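Local atomic coordinates of transcriptional regulator, ROK family (Vibrio cholerae O1 biovar eltor, PDB entry 1Z05), a protein that probably binds DNA as a zinc-containing transcriptional regulator of carbohydrate metabolism, a homologue of the Mlc protein of Escherichia coli. Residues 38-43 with 63-68; 51-56 with 97-102; 108-113 with 123-128; 175-180 with 215-220; 180-185 with 256-261. All blocks are in the same frame, centred on the assembly; numbering follows the deposited sequence.

Interaction 1: residues 38-43 with 63-68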
# COMPACT_ATOMS: atom_id res chain seq x y z
N GLN A 38 -2.14 -23.23 -5.05
CA GLN A 38 -2.67 -22.44 -3.94
C GLN A 38 -3.58 -21.30 -4.41
O GLN A 38 -4.74 -21.23 -4.02
CB GLN A 38 -1.52 -21.89 -3.10
CG GLN A 38 -1.93 -21.30 -1.77
CD GLN A 38 -0.77 -20.65 -1.03
OE1 GLN A 38 -0.83 -19.47 -0.67
NE2 GLN A 38 0.30 -21.42 -0.80
N ILE A 39 -3.04 -20.43 -5.27
CA ILE A 39 -3.78 -19.26 -5.77
C ILE A 39 -5.10 -19.64 -6.46
O ILE A 39 -6.15 -19.06 -6.17
CB ILE A 39 -2.88 -18.36 -6.66
CG1 ILE A 39 -1.97 -17.47 -5.79
CG2 ILE A 39 -3.69 -17.52 -7.64
CD1 ILE A 39 -2.69 -16.80 -4.60
N ASN A 40 -5.04 -20.61 -7.36
CA ASN A 40 -6.23 -21.03 -8.10
C ASN A 40 -7.26 -21.71 -7.23
O ASN A 40 -8.46 -21.50 -7.40
CB ASN A 40 -5.83 -21.91 -9.28
CG ASN A 40 -5.26 -21.12 -10.43
OD1 ASN A 40 -5.50 -19.91 -10.56
ND2 ASN A 40 -4.51 -21.79 -11.29
N ALA A 41 -6.79 -22.52 -6.28
CA ALA A 41 -7.66 -23.16 -5.31
C ALA A 41 -8.42 -22.12 -4.50
O ALA A 41 -9.63 -22.25 -4.30
CB ALA A 41 -6.87 -24.09 -4.40
N GLY A 42 -7.73 -21.07 -4.05
CA GLY A 42 -8.39 -19.97 -3.34
C GLY A 42 -9.41 -19.21 -4.18
O GLY A 42 -10.51 -18.93 -3.72
N ARG A 43 -9.04 -18.89 -5.42
CA ARG A 43 -9.95 -18.22 -6.35
C ARG A 43 -11.25 -19.01 -6.57
O ARG A 43 -12.34 -18.45 -6.53
CB ARG A 43 -9.26 -17.96 -7.69
CG ARG A 43 -8.19 -16.87 -7.61
CD ARG A 43 -7.55 -16.58 -8.97
NE ARG A 43 -8.46 -15.87 -9.86
CZ ARG A 43 -8.86 -16.32 -11.06
NH1 ARG A 43 -8.40 -17.47 -11.54
NH2 ARG A 43 -9.70 -15.59 -11.78
N SER A 63 -13.85 -17.84 -13.34
CA SER A 63 -12.43 -17.86 -12.95
C SER A 63 -11.47 -17.71 -14.13
O SER A 63 -10.29 -17.40 -13.93
CB SER A 63 -12.09 -19.17 -12.23
OG SER A 63 -12.16 -20.26 -13.13
N GLU A 64 -11.99 -17.94 -15.34
CA GLU A 64 -11.20 -18.00 -16.58
C GLU A 64 -10.21 -19.17 -16.58
O GLU A 64 -9.16 -19.10 -17.21
CB GLU A 64 -10.47 -16.68 -16.86
CG GLU A 64 -11.35 -15.44 -16.79
CD GLU A 64 -10.53 -14.17 -16.63
OE1 GLU A 64 -9.94 -13.97 -15.55
OE2 GLU A 64 -10.50 -13.37 -17.59
N LEU A 65 -10.56 -20.25 -15.88
CA LEU A 65 -9.74 -21.46 -15.85
C LEU A 65 -10.38 -22.56 -16.69
O LEU A 65 -11.60 -22.69 -16.72
CB LEU A 65 -9.53 -21.95 -14.42
CG LEU A 65 -8.73 -21.06 -13.44
CD1 LEU A 65 -9.03 -21.47 -12.02
CD2 LEU A 65 -7.23 -21.10 -13.71
N ALA A 66 -9.54 -23.35 -17.36
CA ALA A 66 -9.99 -24.47 -18.18
C ALA A 66 -10.68 -25.55 -17.35
O ALA A 66 -10.34 -25.74 -16.17
CB ALA A 66 -8.80 -25.06 -18.96
N PRO A 67 -11.66 -26.26 -17.94
CA PRO A 67 -12.38 -27.33 -17.23
C PRO A 67 -11.47 -28.36 -16.55
O PRO A 67 -11.77 -28.80 -15.44
CB PRO A 67 -13.20 -27.99 -18.34
CG PRO A 67 -13.48 -26.87 -19.26
CD PRO A 67 -12.21 -26.07 -19.30
N ALA A 68 -10.38 -28.73 -17.22
CA ALA A 68 -9.38 -29.64 -16.64
C ALA A 68 -8.83 -29.13 -15.31
O ALA A 68 -8.65 -29.90 -14.37
CB ALA A 68 -8.25 -29.91 -17.65

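Interaction 2: residues 51-56 with 97-102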
# COMPACT_ATOMS: atom_id res chain seq x y z
N LYS A 51 -20.89 -17.53 -4.35
CA LYS A 51 -21.86 -17.71 -5.44
C LYS A 51 -22.52 -19.09 -5.50
O LYS A 51 -23.44 -19.29 -6.29
CB LYS A 51 -21.21 -17.41 -6.80
CG LYS A 51 -20.98 -15.94 -7.09
CD LYS A 51 -20.29 -15.77 -8.43
CE LYS A 51 -19.92 -14.32 -8.70
NZ LYS A 51 -18.91 -13.79 -7.72
N GLY A 52 -22.05 -20.05 -4.70
CA GLY A 52 -22.64 -21.40 -4.68
C GLY A 52 -24.11 -21.39 -4.26
O GLY A 52 -24.53 -20.48 -3.55
N PRO A 53 -24.91 -22.38 -4.70
CA PRO A 53 -24.56 -23.51 -5.56
C PRO A 53 -24.18 -23.05 -6.96
O PRO A 53 -24.89 -22.24 -7.56
CB PRO A 53 -25.84 -24.35 -5.60
CG PRO A 53 -26.93 -23.42 -5.20
CD PRO A 53 -26.33 -22.41 -4.30
N ILE A 54 -23.07 -23.56 -7.47
CA ILE A 54 -22.53 -23.12 -8.75
C ILE A 54 -21.97 -24.30 -9.54
O ILE A 54 -21.33 -25.17 -8.97
CB ILE A 54 -21.44 -22.00 -8.55
CG1 ILE A 54 -20.96 -21.44 -9.89
CG2 ILE A 54 -20.27 -22.50 -7.68
CD1 ILE A 54 -20.06 -20.19 -9.77
N SER A 55 -22.23 -24.32 -10.84
CA SER A 55 -21.75 -25.40 -11.70
C SER A 55 -20.28 -25.24 -12.04
O SER A 55 -19.72 -24.15 -11.95
CB SER A 55 -22.56 -25.46 -12.99
OG SER A 55 -22.26 -24.36 -13.83
N ARG A 56 -19.66 -26.35 -12.44
CA ARG A 56 -18.26 -26.33 -12.84
C ARG A 56 -18.06 -25.47 -14.08
O ARG A 56 -17.05 -24.78 -14.21
CB ARG A 56 -17.75 -27.75 -13.06
CG ARG A 56 -17.38 -28.47 -11.77
CD ARG A 56 -16.90 -29.88 -12.06
NE ARG A 56 -16.60 -30.60 -10.83
CZ ARG A 56 -17.51 -31.13 -10.02
NH1 ARG A 56 -18.81 -31.01 -10.29
NH2 ARG A 56 -17.13 -31.77 -8.92
N PRO A 97 -32.74 -33.33 -6.29
CA PRO A 97 -32.15 -32.59 -7.41
C PRO A 97 -30.63 -32.57 -7.39
O PRO A 97 -30.03 -32.61 -6.32
CB PRO A 97 -32.69 -31.16 -7.22
CG PRO A 97 -33.78 -31.28 -6.16
CD PRO A 97 -33.36 -32.43 -5.31
N ALA A 98 -30.01 -32.53 -8.57
CA ALA A 98 -28.58 -32.27 -8.68
C ALA A 98 -28.34 -30.83 -8.25
O ALA A 98 -29.09 -29.92 -8.64
CB ALA A 98 -28.10 -32.50 -10.12
N VAL A 99 -27.33 -30.62 -7.42
CA VAL A 99 -27.06 -29.31 -6.84
C VAL A 99 -25.60 -28.99 -7.03
O VAL A 99 -24.73 -29.83 -6.81
CB VAL A 99 -27.45 -29.24 -5.32
CG1 VAL A 99 -27.21 -27.84 -4.75
CG2 VAL A 99 -28.91 -29.60 -5.10
N GLY A 100 -25.33 -27.76 -7.46
CA GLY A 100 -23.98 -27.28 -7.72
C GLY A 100 -23.15 -27.19 -6.46
O GLY A 100 -23.66 -27.39 -5.36
N LEU A 101 -21.88 -26.86 -6.63
CA LEU A 101 -20.92 -26.84 -5.53
C LEU A 101 -21.18 -25.73 -4.53
O LEU A 101 -21.47 -24.59 -4.91
CB LEU A 101 -19.49 -26.75 -6.07
CG LEU A 101 -19.01 -27.97 -6.87
CD1 LEU A 101 -17.94 -27.56 -7.87
CD2 LEU A 101 -18.51 -29.07 -5.96
N GLN A 102 -21.11 -26.08 -3.24
CA GLN A 102 -21.23 -25.14 -2.14
C GLN A 102 -20.14 -25.42 -1.11
O GLN A 102 -19.63 -26.54 -1.02
CB GLN A 102 -22.58 -25.27 -1.43
CG GLN A 102 -23.80 -25.09 -2.32
CD GLN A 102 -25.10 -25.25 -1.53
OE1 GLN A 102 -25.69 -26.33 -1.51
NE2 GLN A 102 -25.53 -24.19 -0.87
O HOH W 1 -24.32 -21.89 -0.49

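Interaction 3: residues 108-113 with 123-128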
# COMPACT_ATOMS: atom_id res chain seq x y z
N TRP A 108 -16.28 -27.75 10.42
CA TRP A 108 -14.99 -27.08 10.40
C TRP A 108 -15.00 -25.88 11.32
O TRP A 108 -15.97 -25.11 11.36
CB TRP A 108 -14.66 -26.57 9.00
CG TRP A 108 -14.52 -27.62 7.96
CD1 TRP A 108 -15.37 -27.86 6.92
CD2 TRP A 108 -13.44 -28.55 7.81
NE1 TRP A 108 -14.90 -28.89 6.14
CE2 TRP A 108 -13.71 -29.33 6.67
CE3 TRP A 108 -12.27 -28.79 8.53
CZ2 TRP A 108 -12.86 -30.35 6.23
CZ3 TRP A 108 -11.41 -29.82 8.10
CH2 TRP A 108 -11.72 -30.58 6.96
N GLN A 109 -13.89 -25.69 12.03
CA GLN A 109 -13.78 -24.65 13.03
C GLN A 109 -12.38 -24.04 13.00
O GLN A 109 -11.48 -24.54 12.33
CB GLN A 109 -14.05 -25.24 14.41
CG GLN A 109 -15.42 -25.92 14.57
CD GLN A 109 -15.55 -26.67 15.86
OE1 GLN A 109 -14.56 -27.13 16.41
NE2 GLN A 109 -16.78 -26.80 16.37
N PHE A 110 -12.21 -22.95 13.73
CA PHE A 110 -10.89 -22.38 14.00
C PHE A 110 -10.93 -21.68 15.35
O PHE A 110 -12.00 -21.33 15.85
CB PHE A 110 -10.45 -21.42 12.87
CG PHE A 110 -11.35 -20.21 12.69
CD1 PHE A 110 -11.12 -19.05 13.42
CD2 PHE A 110 -12.40 -20.23 11.77
CE1 PHE A 110 -11.92 -17.91 13.26
CE2 PHE A 110 -13.20 -19.10 11.58
CZ PHE A 110 -12.97 -17.95 12.33
N LEU A 111 -9.75 -21.49 15.95
CA LEU A 111 -9.61 -20.68 17.14
C LEU A 111 -9.18 -19.28 16.75
O LEU A 111 -8.35 -19.09 15.85
CB LEU A 111 -8.53 -21.25 18.07
CG LEU A 111 -8.76 -22.52 18.87
CD1 LEU A 111 -7.63 -22.64 19.90
CD2 LEU A 111 -10.11 -22.52 19.57
N SER A 112 -9.78 -18.29 17.40
CA SER A 112 -9.36 -16.90 17.24
C SER A 112 -9.08 -16.39 18.63
O SER A 112 -9.90 -16.56 19.54
CB SER A 112 -10.44 -16.07 16.54
OG SER A 112 -9.97 -14.76 16.26
N MET A 113 -7.91 -15.79 18.80
CA MET A 113 -7.46 -15.29 20.09
C MET A 113 -7.13 -13.81 20.04
O MET A 113 -6.72 -13.28 19.00
CB MET A 113 -6.22 -16.07 20.54
CG MET A 113 -6.47 -17.56 20.72
SD MET A 113 -4.95 -18.49 20.99
CE MET A 113 -4.63 -18.13 22.71
N ALA A 123 -11.56 -17.77 21.54
CA ALA A 123 -12.89 -18.05 21.03
C ALA A 123 -12.81 -19.17 20.01
O ALA A 123 -11.86 -19.24 19.23
CB ALA A 123 -13.51 -16.81 20.41
N LEU A 124 -13.80 -20.05 20.03
CA LEU A 124 -13.95 -21.06 19.00
C LEU A 124 -14.98 -20.54 18.00
O LEU A 124 -16.09 -20.14 18.40
CB LEU A 124 -14.40 -22.39 19.61
CG LEU A 124 -14.72 -23.56 18.67
CD1 LEU A 124 -13.47 -24.12 18.00
CD2 LEU A 124 -15.46 -24.65 19.44
N HIS A 125 -14.61 -20.53 16.72
CA HIS A 125 -15.50 -20.07 15.64
C HIS A 125 -15.80 -21.21 14.68
O HIS A 125 -14.97 -22.12 14.51
CB HIS A 125 -14.79 -19.01 14.78
CG HIS A 125 -14.66 -17.65 15.41
ND1 HIS A 125 -13.88 -17.41 16.51
CD2 HIS A 125 -15.15 -16.45 15.03
CE1 HIS A 125 -13.93 -16.12 16.82
NE2 HIS A 125 -14.70 -15.52 15.93
N GLU A 126 -16.98 -21.19 14.06
CA GLU A 126 -17.21 -22.04 12.89
C GLU A 126 -16.53 -21.38 11.70
O GLU A 126 -16.38 -20.15 11.67
CB GLU A 126 -18.71 -22.30 12.63
CG GLU A 126 -19.60 -21.07 12.42
CD GLU A 126 -19.72 -20.62 10.95
OE1 GLU A 126 -19.64 -21.47 10.02
OE2 GLU A 126 -19.91 -19.41 10.74
N LEU A 127 -16.11 -22.20 10.74
CA LEU A 127 -15.30 -21.74 9.60
C LEU A 127 -15.85 -20.50 8.86
O LEU A 127 -15.07 -19.66 8.39
CB LEU A 127 -15.06 -22.90 8.62
CG LEU A 127 -13.84 -22.75 7.70
CD1 LEU A 127 -12.53 -22.71 8.50
CD2 LEU A 127 -13.82 -23.85 6.65
N GLY A 128 -17.18 -20.40 8.75
CA GLY A 128 -17.84 -19.22 8.19
C GLY A 128 -17.66 -17.93 8.99
O GLY A 128 -17.97 -16.84 8.49

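Interaction 4: residues 175-180 with 215-220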
# COMPACT_ATOMS: atom_id res chain seq x y z
N THR A 175 -4.62 -11.93 17.37
CA THR A 175 -4.45 -10.51 17.09
C THR A 175 -4.08 -9.82 18.39
O THR A 175 -4.42 -10.30 19.48
CB THR A 175 -5.71 -9.88 16.46
OG1 THR A 175 -6.85 -10.12 17.31
CG2 THR A 175 -5.98 -10.49 15.08
N LEU A 176 -3.36 -8.71 18.28
CA LEU A 176 -2.82 -8.02 19.44
C LEU A 176 -2.33 -6.64 19.02
O LEU A 176 -1.98 -6.44 17.86
CB LEU A 176 -1.64 -8.82 20.05
CG LEU A 176 -0.42 -9.11 19.17
CD1 LEU A 176 0.81 -9.23 20.02
CD2 LEU A 176 -0.61 -10.38 18.36
N PRO A 177 -2.30 -5.69 19.96
CA PRO A 177 -1.68 -4.38 19.66
C PRO A 177 -0.15 -4.54 19.53
O PRO A 177 0.40 -5.54 20.00
CB PRO A 177 -2.02 -3.54 20.89
CG PRO A 177 -2.20 -4.55 22.00
CD PRO A 177 -2.83 -5.75 21.34
N GLY A 178 0.52 -3.58 18.90
CA GLY A 178 1.98 -3.60 18.83
C GLY A 178 2.56 -3.84 17.45
O GLY A 178 1.85 -3.86 16.46
N LEU A 179 3.88 -4.01 17.40
CA LEU A 179 4.57 -4.26 16.12
C LEU A 179 4.61 -5.75 15.82
O LEU A 179 5.15 -6.54 16.59
CB LEU A 179 5.99 -3.67 16.12
CG LEU A 179 6.18 -2.17 16.42
CD1 LEU A 179 7.66 -1.79 16.32
CD2 LEU A 179 5.34 -1.28 15.50
N VAL A 180 4.01 -6.13 14.70
CA VAL A 180 3.83 -7.54 14.36
C VAL A 180 4.28 -7.79 12.92
O VAL A 180 3.84 -7.11 11.98
CB VAL A 180 2.35 -7.99 14.57
CG1 VAL A 180 2.14 -9.44 14.16
CG2 VAL A 180 1.89 -7.74 16.02
N ALA A 215 -1.47 -11.24 13.69
CA ALA A 215 -1.53 -9.89 13.10
C ALA A 215 -1.74 -8.80 14.14
O ALA A 215 -2.24 -9.04 15.24
CB ALA A 215 -2.63 -9.83 12.01
N ASN A 216 -1.34 -7.58 13.78
CA ASN A 216 -1.70 -6.41 14.55
C ASN A 216 -3.22 -6.24 14.53
O ASN A 216 -3.86 -6.41 13.49
CB ASN A 216 -1.00 -5.17 13.97
CG ASN A 216 -1.52 -3.88 14.57
OD1 ASN A 216 -2.48 -3.30 14.06
ND2 ASN A 216 -0.88 -3.40 15.63
N ASP A 217 -3.79 -5.91 15.69
CA ASP A 217 -5.23 -5.88 15.86
C ASP A 217 -5.96 -4.85 15.01
O ASP A 217 -7.05 -5.14 14.51
CB ASP A 217 -5.65 -5.80 17.34
CG ASP A 217 -5.09 -4.57 18.07
OD1 ASP A 217 -4.30 -3.79 17.48
OD2 ASP A 217 -5.44 -4.40 19.26
N THR A 218 -5.38 -3.67 14.84
CA THR A 218 -6.02 -2.60 14.06
C THR A 218 -6.11 -2.97 12.58
O THR A 218 -7.13 -2.74 11.92
CB THR A 218 -5.29 -1.24 14.25
OG1 THR A 218 -5.39 -0.85 15.62
CG2 THR A 218 -5.93 -0.14 13.37
N ARG A 219 -5.03 -3.56 12.07
CA ARG A 219 -4.96 -3.98 10.69
C ARG A 219 -5.91 -5.13 10.41
O ARG A 219 -6.58 -5.14 9.39
CB ARG A 219 -3.52 -4.34 10.30
CG ARG A 219 -2.76 -3.14 9.74
CD ARG A 219 -1.99 -2.40 10.81
NE ARG A 219 -2.38 -1.00 10.90
CZ ARG A 219 -2.12 -0.21 11.94
NH1 ARG A 219 -1.48 -0.68 13.00
NH2 ARG A 219 -2.52 1.05 11.94
N ALA A 220 -5.96 -6.10 11.33
CA ALA A 220 -6.87 -7.24 11.19
C ALA A 220 -8.34 -6.82 11.35
O ALA A 220 -9.23 -7.40 10.73
CB ALA A 220 -6.51 -8.34 12.19
O HOH W 2 -0.61 -1.24 17.97

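Interaction 5: residues 180-185 with 256-261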
# COMPACT_ATOMS: atom_id res chain seq x y z
N VAL A 180 4.01 -6.13 14.70
CA VAL A 180 3.83 -7.54 14.36
C VAL A 180 4.28 -7.79 12.92
O VAL A 180 3.84 -7.11 11.98
CB VAL A 180 2.35 -7.99 14.57
CG1 VAL A 180 2.14 -9.44 14.16
CG2 VAL A 180 1.89 -7.74 16.02
N ASN A 181 5.18 -8.75 12.76
CA ASN A 181 5.52 -9.28 11.45
C ASN A 181 4.63 -10.50 11.18
O ASN A 181 4.85 -11.58 11.73
CB ASN A 181 7.00 -9.65 11.37
CG ASN A 181 7.44 -10.06 9.96
OD1 ASN A 181 6.70 -10.74 9.23
ND2 ASN A 181 8.64 -9.66 9.58
N SER A 182 3.62 -10.30 10.33
CA SER A 182 2.62 -11.32 10.01
C SER A 182 3.18 -12.49 9.21
O SER A 182 2.83 -13.65 9.46
CB SER A 182 1.46 -10.69 9.23
OG SER A 182 0.55 -10.10 10.13
N GLU A 183 4.03 -12.17 8.23
CA GLU A 183 4.72 -13.17 7.41
C GLU A 183 5.44 -14.20 8.28
O GLU A 183 5.40 -15.39 7.98
CB GLU A 183 5.73 -12.46 6.47
CG GLU A 183 6.38 -13.35 5.41
CD GLU A 183 7.54 -12.66 4.67
OE1 GLU A 183 8.07 -11.64 5.18
OE2 GLU A 183 7.94 -13.15 3.58
N GLN A 184 6.09 -13.73 9.34
CA GLN A 184 6.92 -14.58 10.20
C GLN A 184 6.25 -15.00 11.51
O GLN A 184 6.70 -15.94 12.16
CB GLN A 184 8.26 -13.89 10.48
CG GLN A 184 9.09 -13.54 9.23
CD GLN A 184 9.93 -14.70 8.71
OE1 GLN A 184 11.17 -14.66 8.77
NE2 GLN A 184 9.28 -15.74 8.18
N GLY A 185 5.17 -14.33 11.88
CA GLY A 185 4.47 -14.63 13.14
C GLY A 185 5.22 -14.11 14.36
O GLY A 185 5.13 -14.69 15.44
N VAL A 256 -5.55 -5.15 3.12
CA VAL A 256 -5.06 -4.24 4.15
C VAL A 256 -3.55 -4.04 4.01
O VAL A 256 -2.82 -5.01 3.79
CB VAL A 256 -5.38 -4.77 5.55
CG1 VAL A 256 -4.89 -3.82 6.63
CG2 VAL A 256 -6.88 -5.00 5.69
N LEU A 257 -3.10 -2.80 4.13
CA LEU A 257 -1.67 -2.51 4.21
C LEU A 257 -1.17 -2.80 5.62
O LEU A 257 -1.64 -2.22 6.60
CB LEU A 257 -1.37 -1.06 3.84
CG LEU A 257 -1.85 -0.54 2.48
CD1 LEU A 257 -1.37 0.89 2.28
CD2 LEU A 257 -1.38 -1.43 1.33
N GLN A 258 -0.21 -3.71 5.71
CA GLN A 258 0.31 -4.12 7.01
C GLN A 258 1.74 -3.64 7.21
O GLN A 258 2.04 -3.03 8.22
CB GLN A 258 0.21 -5.64 7.21
CG GLN A 258 -1.22 -6.13 7.51
CD GLN A 258 -1.29 -7.59 7.92
OE1 GLN A 258 -0.44 -8.40 7.56
NE2 GLN A 258 -2.33 -7.93 8.68
N GLY A 259 2.60 -3.91 6.22
CA GLY A 259 4.02 -3.62 6.34
C GLY A 259 4.70 -4.72 7.13
O GLY A 259 4.03 -5.56 7.75
N ARG A 260 6.03 -4.70 7.11
CA ARG A 260 6.88 -5.63 7.85
C ARG A 260 6.68 -5.59 9.37
O ARG A 260 6.99 -6.56 10.07
CB ARG A 260 8.36 -5.38 7.51
CG ARG A 260 8.91 -4.00 7.96
CD ARG A 260 10.14 -3.58 7.14
NE ARG A 260 10.82 -2.39 7.68
CZ ARG A 260 10.48 -1.12 7.41
NH1 ARG A 260 9.45 -0.85 6.61
NH2 ARG A 260 11.16 -0.12 7.95
N HIS A 261 6.18 -4.47 9.88
CA HIS A 261 5.99 -4.31 11.32
C HIS A 261 4.52 -4.12 11.71
O HIS A 261 4.21 -3.83 12.87
CB HIS A 261 6.85 -3.16 11.87
CG HIS A 261 8.33 -3.35 11.68
ND1 HIS A 261 9.21 -2.30 11.60
CD2 HIS A 261 9.07 -4.48 11.54
CE1 HIS A 261 10.44 -2.76 11.44
NE2 HIS A 261 10.38 -4.08 11.40
O HOH W 3 2.61 -7.37 9.64
O HOH W 4 10.14 -7.34 10.88

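Interaction 1: residues 38-43 with 63-68
With CG of R43 lying beside its own backbone N and the chain kinked further out (chi3 72°), the guanidinium leaves helix 35-51 and meets the backbone carbonyl of S63 end-on. The setting is consistent with the winged helix-turn-helix domain of ROK repressors: 38-43 lies on the first long helix, and 63-68 makes the turn between helix 56-63 and helix 67-79, the latter in the place of a recognition helix.

Both terminal nitrogens of R43 hold one atom, NH1 at 3.0 Å and NH2 at 2.9 Å from S63 O. That oxygen lies only 8° out of the guanidinium plane. NH1 uses a lone pair in the carbonyl plane, whereas NH2 is tilted 30° from it, and both bonds are bent, as is usual when two donors share one acceptor. The grip falls where helix 56-63 ends and E64 takes positive phi. OE1 of E64 stays 4.1 Å from R43 NH2, beyond a salt bridge, and may add a mild attraction.

S63 OG accepts from L65 N at 3.2 Å, an ST turn, and is also hydrogen-bonded to the carbonyl of L59. Beyond this turn L65 points at helix 35-51, where its side chain runs aslant over the amide of N40, with L65 CD2 3.7 Å from N40 ND2. I73 of helix 67-79 and I36 of the second subunit also pack on N40 and L65. Next to this apolar patch, L65 CG lies at the guanidinium edge, 4.1 Å from R43 NH1.

Interaction 2: residues 51-56 with 97-102
G52 begins the contact, its CA pressed to 3.4 Å from L101 O where the chain has just left helix 35-51. Its own carbonyl O receives a weak bond from a water that NE2 of Q102 holds much closer, at 2.6 Å.

A cis peptide leads into P53, whose ring runs alongside the Q102 chain in the same direction, with P53 CA 3.7 Å from Q102 CG. The same CA directs its hydrogen at L101 O, a CA-H...O contact, while CB of P53 touches CG1 of V99 at 3.8 Å.

I54 then makes the one beta bridge, an antiparallel hydrogen-bonded pair with L101. I54 N gives to L101 O at 3.2 Å, and I54 O takes the N-H of L101 at 2.9 Å from a donor 36° out of the carbonyl plane. In this way the linker before helix 56-63 adds one bridge beside strand 99-103, at the edge of the antiparallel pair 83-86/99-103, in the place where winged helix domains commonly have a third short strand.

S55 follows as the N-cap of helix 56-63, its OG accepting from the backbone N of D58. R56, stretched straight from CG to NE, passes nearly perpendicular to L101. CD1 of L101 sits over the centre of one guanidinium face, 4.2 Å above the plane, while NH2 of R56 forms a salt bridge with E85.

Interaction 3: residues 108-113 with 123-128
F110 and H125 form the tight heart of this antiparallel hairpin, the first in the mixed sheet of the ROK fold. The F110 side chain, CG wedged between its backbone N and carbonyl carbon (chi1 62°), brings its ring under H125. CB of H125 lies over that ring face, 3.2 Å from F110 CZ, a close CH-pi contact. The two rings are nearly parallel, 16° between planes, but displaced laterally with little ring-on-ring overlap. Helix 407-418 closes over them with A410.

On the other side of the sheet L111 and L124 meet CD2 to CD1 at 4.0 Å. Next to them Q109 lays its amide against L124, OE1 3.6 Å from CD1, while its polar ends bond to D167 N and the carbonyl of Q165.

At the looser end W108 and E126 are partly exposed, and E126 turns away and has two conformers. Even so, L127 stays anchored by L127 N to W108 O at 3.0 Å and by its CD2, 3.7 Å from W108 CB.

The bonds of F110-H125 and S112-A123 satisfy their facing N-H and C=O groups, while L111 turns its own backbone to strand 168-176; among the buried side chains, Q109 and S112 find partners beyond the hairpin.

Interaction 4: residues 175-180 with 215-220
Two parallel strands of an actin-like (ASKHA) sheet, 168-176 and 212-216, end together here, the second running straight into helix 217-228. L176 N bonds to A215 O at 3.3 Å, and L176 O accepts D217 N at 2.9 Å, the donor standing 55° out of the carbonyl plane as the backbone turns into the helix. T175 lies on the same face of the sheet as A215, and its CG2 reaches CB of A220, 3.6 Å away, one turn into that helix.

N216 is the N-cap and works with both ends of its amide. CG lies anti to the backbone N (chi1 169°), which places OD1 over the helix start, where it accepts R219 N at 3.2 Å and, weakly, T218 N. ND2 points the other way and donates to a lone pair of G178 O at 2.9 Å. A water bridges N216 ND2 to G178 N, 2.8 Å from the latter. Bonded on both sides, the amide is fixed in rotation and ties the 177-178 turn to the helix.

D217 brings its carboxylate to the ring of P177, OD2 3.6 Å from CD, while the same oxygen forms a salt bridge with R114. V180, past the turn, packs back on the strand with CG1 3.8 Å from A215 CA. A sulfate lies near P177, probably from the crystallisation liquor. Strand ends meeting an Asn-Asp helix start in this way are a feature of the first actin-like lobe of the ROK fold, as in the related sugar kinases.

Interaction 5: residues 180-185 with 256-261
V180 N approaches H261 O from well outside the carbonyl plane: the bond measures 2.9 Å, yet the donor stands 65° out of that plane and uses no lone pair. It is the one direct hydrogen bond across the contact, and water does most of the remaining joining.

One water is gripped three ways, giving to V180 O at 2.7 Å and to G259 O at 3.0 Å while accepting from S182 N at 3.2 Å. A second accepts from ND2 of N181 at 3.1 Å and donates weakly to R260 O. That carbonyl also faces the N181 side chain directly, R260 O lying 3.4 Å from CB.

The chi1 of N181 (-174°) sets its amide beside the carbonyl carbon, from where OD1 reaches forward to accept Q184 N, three residues on, an Asx motif shaping the turn that follows. S182 points at the loop, and its OG comes within 3.2 Å of OE1 of Q258 at the end of that extended side chain; this hydroxyl is hydrogen-bonded to V214 O. The V180 side chain itself packs on V214, turned from the loop.

On its far side the loop meets the second subunit, where R260 NH2 bonds to the carbonyl of N357 of that chain. The contact thus belongs to the dimer-facing border of the ROK fold, where the short hairpin 179-181/186-189 meets the loop leaving strand 255-256.

In the fold
The five contacts fall into two groups. Interactions 1 and 2, centres about 16 Å apart, alternate along the chain and build the probable DNA-binding winged helix domain near the N-terminus. Interactions 3, 4 and 5 lie in the ROK domain. Interaction 3 follows the winged domain, its centre about 25 Å from that of interaction 2, and closes before interactions 4 and 5 open. Its strand 108-116 neighbours strand 168-176 of interaction 4 in one mixed sheet, where T175 N and M113 O come within bonding distance. Interactions 4 and 5, centres about 9 Å apart, share V180 and strand 179-181, their segments alternating along the chain. Interactions 1 and 5 both touch the second subunit, so both domains take part in the dimer.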